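PDB 4TR9: fructose-bisphosphate aldolase from Plasmodium falciparum, which belongs to the fructose-bisphosphate aldolase family, enzymes built on a TIM-barrel domain, and is modelled here as an assembly of four chains. Local coordinates for residues 191-196 / 235-240; 153-158 / 176-181; 229-234 / 269-274. All coordinates share one frame; numbering follows the deposited sequence.

In the fold
Contact 1 lies nearest the middle of the chain, about 6 Å from its centre, and contact 2 about 12 Å out, where its helix touches the second subunit; contact 3 is about 15 Å out, buried but against the third subunit. Contacts 1 and 2 share the sheet: strand 150-157 of contact 2 is the neighbour of strand 191-198 in contact 1. The segments of contacts 1 and 3 alternate along the chain, and loop 229-234 runs straight into strand 235-236. Their chemistry differs. Backbone hydrogen bonds and a long ion pair join the segments of contact 1, ring faces join strand to helix in contact 2, and in contact 3 P273 and L272 lie against carbonyl oxygens.

Contact 1. Residues 191-196 / 235-240; sequences VPIVEP and LLKPNM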
loop_
_atom_site.group_PDB
_atom_site.type_symbol
_atom_site.label_atom_id
_atom_site.label_comp_id
_atom_site.label_asym_id
_atom_site.label_seq_id
_atom_site.Cartn_x
_atom_site.Cartn_y
_atom_site.Cartn_z
ATOM N N VAL A 191 -14.440 14.878 -18.464
ATOM C CA VAL A 191 -13.032 14.502 -18.523
ATOM C C VAL A 191 -12.247 15.177 -17.404
ATOM O O VAL A 191 -12.160 16.402 -17.350
ATOM C CB VAL A 191 -12.401 14.868 -19.880
ATOM C CG1 VAL A 191 -10.893 14.674 -19.836
ATOM C CG2 VAL A 191 -13.020 14.039 -20.992
ATOM N N PRO A 192 -11.675 14.374 -16.498
ATOM C CA PRO A 192 -10.935 14.931 -15.365
ATOM C C PRO A 192 -9.503 15.321 -15.715
ATOM O O PRO A 192 -8.756 14.512 -16.268
ATOM C CB PRO A 192 -10.952 13.788 -14.350
ATOM C CG PRO A 192 -10.991 12.556 -15.187
ATOM C CD PRO A 192 -11.769 12.905 -16.431
ATOM N N ILE A 193 -9.131 16.557 -15.402
ATOM C CA ILE A 193 -7.745 16.983 -15.528
ATOM C C ILE A 193 -7.051 16.832 -14.179
ATOM O O ILE A 193 -7.282 17.615 -13.256
ATOM C CB ILE A 193 -7.629 18.435 -16.020
ATOM C CG1 ILE A 193 -8.197 18.563 -17.434
ATOM C CG2 ILE A 193 -6.180 18.889 -15.999
ATOM C CD1 ILE A 193 -7.975 19.921 -18.059
ATOM N N VAL A 194 -6.212 15.808 -14.069
ATOM C CA VAL A 194 -5.505 15.524 -12.828
ATOM C C VAL A 194 -4.292 16.433 -12.678
ATOM O O VAL A 194 -3.351 16.361 -13.468
ATOM C CB VAL A 194 -5.058 14.054 -12.766
ATOM C CG1 VAL A 194 -4.312 13.779 -11.471
ATOM C CG2 VAL A 194 -6.260 13.132 -12.904
ATOM N N GLU A 195 -4.318 17.290 -11.662
ATOM C CA GLU A 195 -3.245 18.257 -11.461
ATOM C C GLU A 195 -2.552 18.081 -10.112
ATOM O O GLU A 195 -2.966 18.669 -9.113
ATOM C CB GLU A 195 -3.786 19.684 -11.586
ATOM C CG GLU A 195 -2.722 20.768 -11.472
ATOM C CD GLU A 195 -3.303 22.166 -11.547
ATOM O OE1 GLU A 195 -4.510 22.294 -11.842
ATOM O OE2 GLU A 195 -2.554 23.138 -11.308
ATOM N N PRO A 196 -1.500 17.250 -10.078
ATOM C CA PRO A 196 -0.635 17.131 -8.902
ATOM C C PRO A 196 0.545 18.096 -8.983
ATOM O O PRO A 196 1.683 17.664 -9.169
ATOM C CB PRO A 196 -0.165 15.679 -8.969
ATOM C CG PRO A 196 -0.106 15.395 -10.436
ATOM C CD PRO A 196 -1.186 16.229 -11.093
ATOM N N LEU A 235 -6.737 13.454 -18.384
ATOM C CA LEU A 235 -5.574 14.259 -18.736
ATOM C C LEU A 235 -4.727 14.527 -17.498
ATOM O O LEU A 235 -5.231 14.507 -16.376
ATOM C CB LEU A 235 -5.997 15.580 -19.383
ATOM C CG LEU A 235 -6.599 15.511 -20.790
ATOM C CD1 LEU A 235 -7.005 16.899 -21.264
ATOM C CD2 LEU A 235 -5.624 14.872 -21.769
ATOM N N LEU A 236 -3.440 14.776 -17.709
ATOM C CA LEU A 236 -2.527 15.059 -16.610
ATOM C C LEU A 236 -2.009 16.488 -16.693
ATOM O O LEU A 236 -1.558 16.932 -17.748
ATOM C CB LEU A 236 -1.356 14.073 -16.616
ATOM C CG LEU A 236 -0.307 14.228 -15.513
ATOM C CD1 LEU A 236 -0.924 14.005 -14.141
ATOM C CD2 LEU A 236 0.857 13.275 -15.742
ATOM N N LYS A 237 -2.076 17.206 -15.577
ATOM C CA LYS A 237 -1.558 18.568 -15.522
ATOM C C LYS A 237 -0.467 18.691 -14.463
ATOM O O LYS A 237 -0.718 19.165 -13.356
ATOM C CB LYS A 237 -2.686 19.566 -15.242
ATOM C CG LYS A 237 -2.265 21.027 -15.333
ATOM C CD LYS A 237 -3.452 21.960 -15.162
ATOM C CE LYS A 237 -3.028 23.417 -15.257
ATOM N NZ LYS A 237 -4.190 24.343 -15.160
ATOM N N PRO A 238 0.753 18.248 -14.798
ATOM C CA PRO A 238 1.877 18.314 -13.868
ATOM C C PRO A 238 2.736 19.547 -14.103
ATOM O O PRO A 238 2.493 20.303 -15.045
ATOM C CB PRO A 238 2.654 17.046 -14.201
ATOM C CG PRO A 238 2.486 16.933 -15.691
ATOM C CD PRO A 238 1.124 17.528 -16.028
ATOM N N ASN A 239 3.733 19.743 -13.250
ATOM C CA ASN A 239 4.704 20.805 -13.450
ATOM C C ASN A 239 5.878 20.296 -14.272
ATOM O O ASN A 239 6.193 19.107 -14.241
ATOM C CB ASN A 239 5.200 21.343 -12.110
ATOM C CG ASN A 239 5.882 20.279 -11.274
ATOM O OD1 ASN A 239 5.405 19.147 -11.180
ATOM N ND2 ASN A 239 7.011 20.633 -10.671
ATOM N N MET A 240 6.519 21.191 -15.013
ATOM C CA MET A 240 7.729 20.833 -15.739
ATOM C C MET A 240 8.847 20.527 -14.750
ATOM O O MET A 240 8.986 21.206 -13.733
ATOM C CB MET A 240 8.151 21.955 -16.689
ATOM C CG MET A 240 7.166 22.227 -17.812
ATOM S SD MET A 240 7.727 23.555 -18.894
ATOM C CE MET A 240 6.406 23.592 -20.102
HETATM O O HOH W 1 3.735 17.068 -11.123
#
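L235, whose surface is buried most by this contact, ties strand 191-196 to 235-240 through both of its backbone polar groups. L235 N gives a hydrogen bond to P192 O (3.1 Å), and L235 O takes one from V194 N (2.8 Å). The parallel ladder continues as K237 N reaches V194 O at 2.6 Å. On the face shared by I193 and L235, I193 CG1 is 4.2 Å from L235 CB, the two side chains meeting at a slant. On the face of V194 and L236, L236 CD1 comes up against P196 CD.

K237 buries nearly as much. Its CG is anti to the backbone N (chi1 -173°) and the chain stays extended to NZ. E195 has the same first torsion and is also extended, which lays the two chains alongside each other, pointing the same way. The K237 methylene CD comes within 3.5 Å of E195 OE1, whereas the ion pair between K237 NZ and that same OE1 is long, at 3.9 Å. K152 gives OE1 a second, weak ion pair, but this buried oxygen has no hydrogen-bond partner in the model. I193 packs on the lysine's base, CG2 to K237 CB at 3.6 Å. Further along, one water donates to both P196 O and N239 OD1 (2.7 Å to the latter), bridging the segments beyond the ladder.

Strand 191-198, helix 206-226 and strand 235-236 make a beta-alpha-beta unit of the TIM barrel; E195 and K237 rise from it into the pocket that holds 38D.

Contact 2. Residues 153-158 / 176-181; sequences WRTVLV and WGLARY. With 38D (N'-[(E)-(2,4-dichlorophenyl)methylidene]-3,4-dihydroxybenzohydrazide), chain K.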
loop_
_atom_site.group_PDB
_atom_site.type_symbol
_atom_site.label_atom_id
_atom_site.label_comp_id
_atom_site.label_asym_id
_atom_site.label_seq_id
_atom_site.Cartn_x
_atom_site.Cartn_y
_atom_site.Cartn_z
ATOM N N TRP A 153 -8.959 19.973 -11.115
ATOM C CA TRP A 153 -8.817 19.786 -9.674
ATOM C C TRP A 153 -7.347 19.924 -9.301
ATOM O O TRP A 153 -6.543 19.035 -9.578
ATOM C CB TRP A 153 -9.374 18.415 -9.274
ATOM C CG TRP A 153 -9.204 17.980 -7.835
ATOM C CD1 TRP A 153 -8.031 17.708 -7.189
ATOM C CD2 TRP A 153 -10.250 17.694 -6.897
ATOM N NE1 TRP A 153 -8.281 17.303 -5.901
ATOM C CE2 TRP A 153 -9.635 17.283 -5.696
ATOM C CE3 TRP A 153 -11.647 17.763 -6.949
ATOM C CZ2 TRP A 153 -10.368 16.938 -4.560
ATOM C CZ3 TRP A 153 -12.373 17.418 -5.820
ATOM C CH2 TRP A 153 -11.733 17.011 -4.642
ATOM N N ARG A 154 -6.998 21.046 -8.680
ATOM C CA ARG A 154 -5.599 21.363 -8.405
ATOM C C ARG A 154 -5.152 20.955 -7.004
ATOM O O ARG A 154 -5.749 21.355 -6.007
ATOM C CB ARG A 154 -5.353 22.860 -8.603
ATOM C CG ARG A 154 -3.957 23.321 -8.214
ATOM C CD ARG A 154 -3.759 24.790 -8.550
ATOM N NE ARG A 154 -2.449 25.284 -8.137
ATOM C CZ ARG A 154 -2.220 25.937 -7.002
ATOM N NH1 ARG A 154 -0.995 26.352 -6.709
ATOM N NH2 ARG A 154 -3.216 26.175 -6.159
ATOM N N THR A 155 -4.091 20.158 -6.944
ATOM C CA THR A 155 -3.478 19.782 -5.677
ATOM C C THR A 155 -2.043 20.298 -5.643
ATOM O O THR A 155 -1.404 20.436 -6.687
ATOM C CB THR A 155 -3.493 18.259 -5.462
ATOM O OG1 THR A 155 -4.706 17.711 -5.992
ATOM C CG2 THR A 155 -3.396 17.928 -3.981
ATOM N N VAL A 156 -1.538 20.583 -4.448
ATOM C CA VAL A 156 -0.227 21.206 -4.312
ATOM C C VAL A 156 0.715 20.413 -3.409
ATOM O O VAL A 156 0.361 20.056 -2.285
ATOM C CB VAL A 156 -0.356 22.643 -3.764
ATOM C CG1 VAL A 156 1.006 23.206 -3.399
ATOM C CG2 VAL A 156 -1.054 23.534 -4.778
ATOM N N LEU A 157 1.914 20.138 -3.915
ATOM C CA LEU A 157 2.964 19.505 -3.123
ATOM C C LEU A 157 4.181 20.420 -3.032
ATOM O O LEU A 157 4.451 21.204 -3.942
ATOM C CB LEU A 157 3.366 18.153 -3.719
ATOM C CG LEU A 157 2.291 17.070 -3.828
ATOM C CD1 LEU A 157 1.567 17.145 -5.166
ATOM C CD2 LEU A 157 2.899 15.692 -3.617
ATOM N N VAL A 158 4.915 20.314 -1.931
ATOM C CA VAL A 158 6.079 21.161 -1.700
ATOM C C VAL A 158 7.350 20.322 -1.605
ATOM O O VAL A 158 7.361 19.283 -0.948
ATOM C CB VAL A 158 5.917 21.995 -0.410
ATOM C CG1 VAL A 158 7.166 22.819 -0.135
ATOM C CG2 VAL A 158 4.692 22.891 -0.508
ATOM N N TRP A 176 -4.846 10.132 -3.641
ATOM C CA TRP A 176 -6.182 9.591 -3.419
ATOM C C TRP A 176 -7.253 10.647 -3.667
ATOM O O TRP A 176 -8.344 10.336 -4.149
ATOM C CB TRP A 176 -6.312 9.033 -2.000
ATOM C CG TRP A 176 -7.542 8.202 -1.807
ATOM C CD1 TRP A 176 -8.710 8.587 -1.215
ATOM C CD2 TRP A 176 -7.732 6.843 -2.220
ATOM N NE1 TRP A 176 -9.613 7.551 -1.228
ATOM C CE2 TRP A 176 -9.036 6.469 -1.841
ATOM C CE3 TRP A 176 -6.923 5.906 -2.872
ATOM C CZ2 TRP A 176 -9.551 5.199 -2.093
ATOM C CZ3 TRP A 176 -7.437 4.646 -3.121
ATOM C CH2 TRP A 176 -8.737 4.303 -2.732
ATOM N N GLY A 177 -6.937 11.895 -3.335
ATOM C CA GLY A 177 -7.846 13.001 -3.572
ATOM C C GLY A 177 -8.106 13.189 -5.053
ATOM O O GLY A 177 -9.253 13.318 -5.482
ATOM N N LEU A 178 -7.031 13.199 -5.835
ATOM C CA LEU A 178 -7.134 13.279 -7.287
ATOM C C LEU A 178 -7.844 12.050 -7.838
ATOM O O LEU A 178 -8.575 12.131 -8.825
ATOM C CB LEU A 178 -5.746 13.411 -7.918
ATOM C CG LEU A 178 -5.002 14.728 -7.699
ATOM C CD1 LEU A 178 -3.512 14.543 -7.938
ATOM C CD2 LEU A 178 -5.557 15.808 -8.611
ATOM N N ALA A 179 -7.624 10.913 -7.186
ATOM C CA ALA A 179 -8.210 9.650 -7.615
ATOM C C ALA A 179 -9.731 9.661 -7.507
ATOM O O ALA A 179 -10.430 9.302 -8.456
ATOM C CB ALA A 179 -7.633 8.502 -6.801
ATOM N N ARG A 180 -10.238 10.069 -6.347
ATOM C CA ARG A 180 -11.677 10.136 -6.116
ATOM C C ARG A 180 -12.340 11.117 -7.074
ATOM O O ARG A 180 -13.373 10.814 -7.673
ATOM C CB ARG A 180 -11.969 10.538 -4.668
ATOM C CG ARG A 180 -11.498 9.529 -3.637
ATOM C CD ARG A 180 -12.399 8.306 -3.593
ATOM N NE ARG A 180 -13.692 8.592 -2.973
ATOM C CZ ARG A 180 -14.834 8.719 -3.641
ATOM N NH1 ARG A 180 -15.959 8.980 -2.990
ATOM N NH2 ARG A 180 -14.853 8.582 -4.960
ATOM N N TYR A 181 -11.733 12.290 -7.216
ATOM C CA TYR A 181 -12.249 13.340 -8.086
ATOM C C TYR A 181 -12.405 12.872 -9.528
ATOM O O TYR A 181 -13.420 13.139 -10.170
ATOM C CB TYR A 181 -11.330 14.563 -8.031
ATOM C CG TYR A 181 -11.091 15.233 -9.367
ATOM C CD1 TYR A 181 -12.014 16.126 -9.898
ATOM C CD2 TYR A 181 -9.930 14.984 -10.092
ATOM C CE1 TYR A 181 -11.792 16.743 -11.116
ATOM C CE2 TYR A 181 -9.702 15.593 -11.311
ATOM C CZ TYR A 181 -10.636 16.472 -11.816
ATOM O OH TYR A 181 -10.409 17.085 -13.027
HETATM N N12 38D K . -4.709 30.118 -6.292
HETATM C C13 38D K . -3.364 30.617 -6.243
HETATM C C15 38D K . -3.987 31.712 -4.089
HETATM C C17 38D K . -2.392 32.133 -2.353
HETATM C C20 38D K . -1.678 31.074 -4.381
HETATM C C01 38D K . -4.714 27.856 -9.969
HETATM C C02 38D K . -4.650 27.160 -11.176
HETATM O O03 38D K . -3.507 26.412 -11.532
HETATM C C04 38D K . -5.730 27.204 -12.047
HETATM C C05 38D K . -6.861 27.931 -11.718
HETATM C C06 38D K . -6.925 28.621 -10.520
HETATM O O07 38D K . -5.692 26.510 -13.278
HETATM C C08 38D K . -5.858 28.576 -9.648
HETATM C C09 38D K . -5.963 29.362 -8.338
HETATM O O10 38D K . -7.014 29.919 -8.041
HETATM N N11 38D K . -4.797 29.426 -7.501
HETATM C C14 38D K . -2.991 31.145 -4.861
HETATM C C16 38D K . -3.691 32.207 -2.829
HETATM CL CL1 38D K . -2.047 32.762 -0.767
HETATM C C19 38D K . -1.383 31.571 -3.118
HETATM CL CL2 38D K . -0.394 30.370 -5.328
#
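W153 and Y181 meet in an offset stack, the five-membered ring of the indole against the tyrosine ring, with centroids 4.6 Å apart and planes inclined by 28°. With CG anti to the backbone N (chi1 175°), the W153 indole reaches from the strand to the helix. Y181 CB adds to the overlap by lying over the W153 six-membered ring, 3.6 Å from that ring's centroid, in a CH-pi contact. The first torsion of Y181, 139°, is unusual in lying away from the staggered positions.

L178, about one turn earlier on the helix, approaches the indole obliquely with its CD2, 3.4 Å from W153 CD1, and the same methyl also meets T155 OG1 at 3.3 Å. The T155 hydroxyl sits beside its own backbone N and lies at the edge of the indole, in its plane. G177 O approaches the indole obliquely, 3.9 Å from W153 CZ2.

R154 turns from the helix into the ligand pocket. Extended from CG to NE, it carries CD to within 3.4 Å of 38D O03, while NE makes a salt bridge with E197. At the helix's outer side, R180 and W176 bind E173 of the second subunit.

No hydrogen bond crosses between strand 153-157 and helix 176-181, which run nearly antiparallel; the Y181 hydroxyl instead makes a weak hydrogen bond with I193 N. Cohesion between strand and helix therefore comes from ring faces and methyl groups, with alternate strand residues serving the barrel's helical layer and the pocket.

Contact 3. Residues 229-234 / 269-274; sequences VLLEGA and PPALPG
A271 CB lies squarely over one face of the E232 carboxylate, 4.0 Å from CD and almost evenly spaced from both oxygens. The two residues belong to loops of the TIM barrel, each leading from a helix into the next strand: segment 229-234 runs into strand 235-236, and segment 269-274 reaches strand 274-277 at its last residue. The carboxylate's OE2 makes a salt bridge with R266 of the third subunit, while the alanine methyl lies over the face. The bend at chi2 (86°) folds E232 back far enough for this. The P273 ring, less flat, turns its CD and CG rim to the other loop: CD is 3.2 Å from L231 O and 3.3 Å from A234 O.

The second loop contains a type I turn, P269 to L272, closed by the L272 N to P269 O hydrogen bond. In the first, G233 N bonds L230 O and A234 N bonds L231 O, a tight bend whose L231 and A234 oxygens face P273.

L272 sends CG anti to its own backbone N (chi1 -161°), and CD1 then touches the same two oxygens as P273, 3.3 Å from L231 O and equally close to A234 O. The L231 side chain crosses P269 at about a right angle, with CD1 4.0 Å from P269 CG. F221 of helix 206-226 packs on L231, P269 and L272, joining both loops to one helix.

No conventional hydrogen bond spans the loops. Two CA-H...O contacts do: L272 CA points to L231 O, with 164° at the hydrogen, and in return E232 CA meets A271 O at 3.4 Å.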
loop_
_atom_site.group_PDB
_atom_site.type_symbol
_atom_site.label_atom_id
_atom_site.label_comp_id
_atom_site.label_asym_id
_atom_site.label_seq_id
_atom_site.Cartn_x
_atom_site.Cartn_y
_atom_site.Cartn_z
ATOM N N VAL A 229 -10.134 4.688 -12.809
ATOM C CA VAL A 229 -10.259 5.817 -13.719
ATOM C C VAL A 229 -9.724 5.474 -15.103
ATOM O O VAL A 229 -8.589 5.021 -15.247
ATOM C CB VAL A 229 -9.529 7.057 -13.175
ATOM C CG1 VAL A 229 -9.208 8.036 -14.296
ATOM C CG2 VAL A 229 -10.376 7.721 -12.117
ATOM N N LEU A 230 -10.560 5.682 -16.114
ATOM C CA LEU A 230 -10.174 5.442 -17.496
ATOM C C LEU A 230 -9.102 6.436 -17.924
ATOM O O LEU A 230 -9.368 7.631 -18.050
ATOM C CB LEU A 230 -11.390 5.541 -18.416
ATOM C CG LEU A 230 -11.198 5.087 -19.864
ATOM C CD1 LEU A 230 -10.980 3.584 -19.923
ATOM C CD2 LEU A 230 -12.387 5.495 -20.718
ATOM N N LEU A 231 -7.889 5.938 -18.140
ATOM C CA LEU A 231 -6.770 6.794 -18.522
ATOM C C LEU A 231 -6.986 7.401 -19.903
ATOM O O LEU A 231 -6.503 8.498 -20.188
ATOM C CB LEU A 231 -5.457 6.010 -18.490
ATOM C CG LEU A 231 -4.984 5.538 -17.113
ATOM C CD1 LEU A 231 -3.667 4.783 -17.222
ATOM C CD2 LEU A 231 -4.851 6.717 -16.163
ATOM N N GLU A 232 -7.717 6.687 -20.755
ATOM C CA GLU A 232 -8.010 7.166 -22.101
ATOM C C GLU A 232 -8.905 8.402 -22.074
ATOM O O GLU A 232 -8.891 9.211 -23.001
ATOM C CB GLU A 232 -8.673 6.064 -22.932
ATOM C CG GLU A 232 -7.780 4.869 -23.238
ATOM C CD GLU A 232 -7.788 3.826 -22.138
ATOM O OE1 GLU A 232 -7.917 4.200 -20.952
ATOM O OE2 GLU A 232 -7.667 2.625 -22.461
ATOM N N GLY A 233 -9.685 8.541 -21.008
ATOM C CA GLY A 233 -10.592 9.665 -20.878
ATOM C C GLY A 233 -10.137 10.677 -19.846
ATOM O O GLY A 233 -10.945 11.430 -19.305
ATOM N N ALA A 234 -8.838 10.700 -19.570
ATOM C CA ALA A 234 -8.297 11.611 -18.570
ATOM C C ALA A 234 -7.123 12.414 -19.117
ATOM O O ALA A 234 -6.587 12.104 -20.180
ATOM C CB ALA A 234 -7.877 10.838 -17.328
ATOM N N PRO A 269 1.601 5.966 -18.405
ATOM C CA PRO A 269 1.171 4.988 -19.412
ATOM C C PRO A 269 0.619 5.659 -20.670
ATOM O O PRO A 269 -0.075 6.670 -20.562
ATOM C CB PRO A 269 0.073 4.196 -18.692
ATOM C CG PRO A 269 0.332 4.413 -17.239
ATOM C CD PRO A 269 0.864 5.808 -17.141
ATOM N N PRO A 270 0.927 5.096 -21.850
ATOM C CA PRO A 270 0.534 5.627 -23.162
ATOM C C PRO A 270 -0.978 5.737 -23.367
ATOM O O PRO A 270 -1.407 6.423 -24.297
ATOM C CB PRO A 270 1.128 4.609 -24.140
ATOM C CG PRO A 270 2.257 3.992 -23.400
ATOM C CD PRO A 270 1.793 3.914 -21.980
ATOM N N ALA A 271 -1.765 5.071 -22.527
ATOM C CA ALA A 271 -3.221 5.140 -22.624
ATOM C C ALA A 271 -3.712 6.565 -22.409
ATOM O O ALA A 271 -4.745 6.966 -22.944
ATOM C CB ALA A 271 -3.868 4.203 -21.623
ATOM N N LEU A 272 -2.968 7.324 -21.612
ATOM C CA LEU A 272 -3.259 8.734 -21.414
ATOM C C LEU A 272 -3.017 9.476 -22.723
ATOM O O LEU A 272 -1.897 9.492 -23.230
ATOM C CB LEU A 272 -2.397 9.315 -20.293
ATOM C CG LEU A 272 -2.883 10.620 -19.663
ATOM C CD1 LEU A 272 -4.133 10.376 -18.831
ATOM C CD2 LEU A 272 -1.790 11.249 -18.819
ATOM N N PRO A 273 -4.073 10.088 -23.278
ATOM C CA PRO A 273 -4.010 10.722 -24.600
ATOM C C PRO A 273 -3.050 11.906 -24.655
ATOM O O PRO A 273 -2.507 12.199 -25.720
ATOM C CB PRO A 273 -5.454 11.180 -24.836
ATOM C CG PRO A 273 -6.028 11.330 -23.475
ATOM C CD PRO A 273 -5.395 10.252 -22.651
ATOM N N GLY A 274 -2.842 12.576 -23.526
ATOM C CA GLY A 274 -1.952 13.721 -23.498
ATOM C C GLY A 274 -1.631 14.257 -22.117
ATOM O O GLY A 274 -2.206 13.832 -21.114
#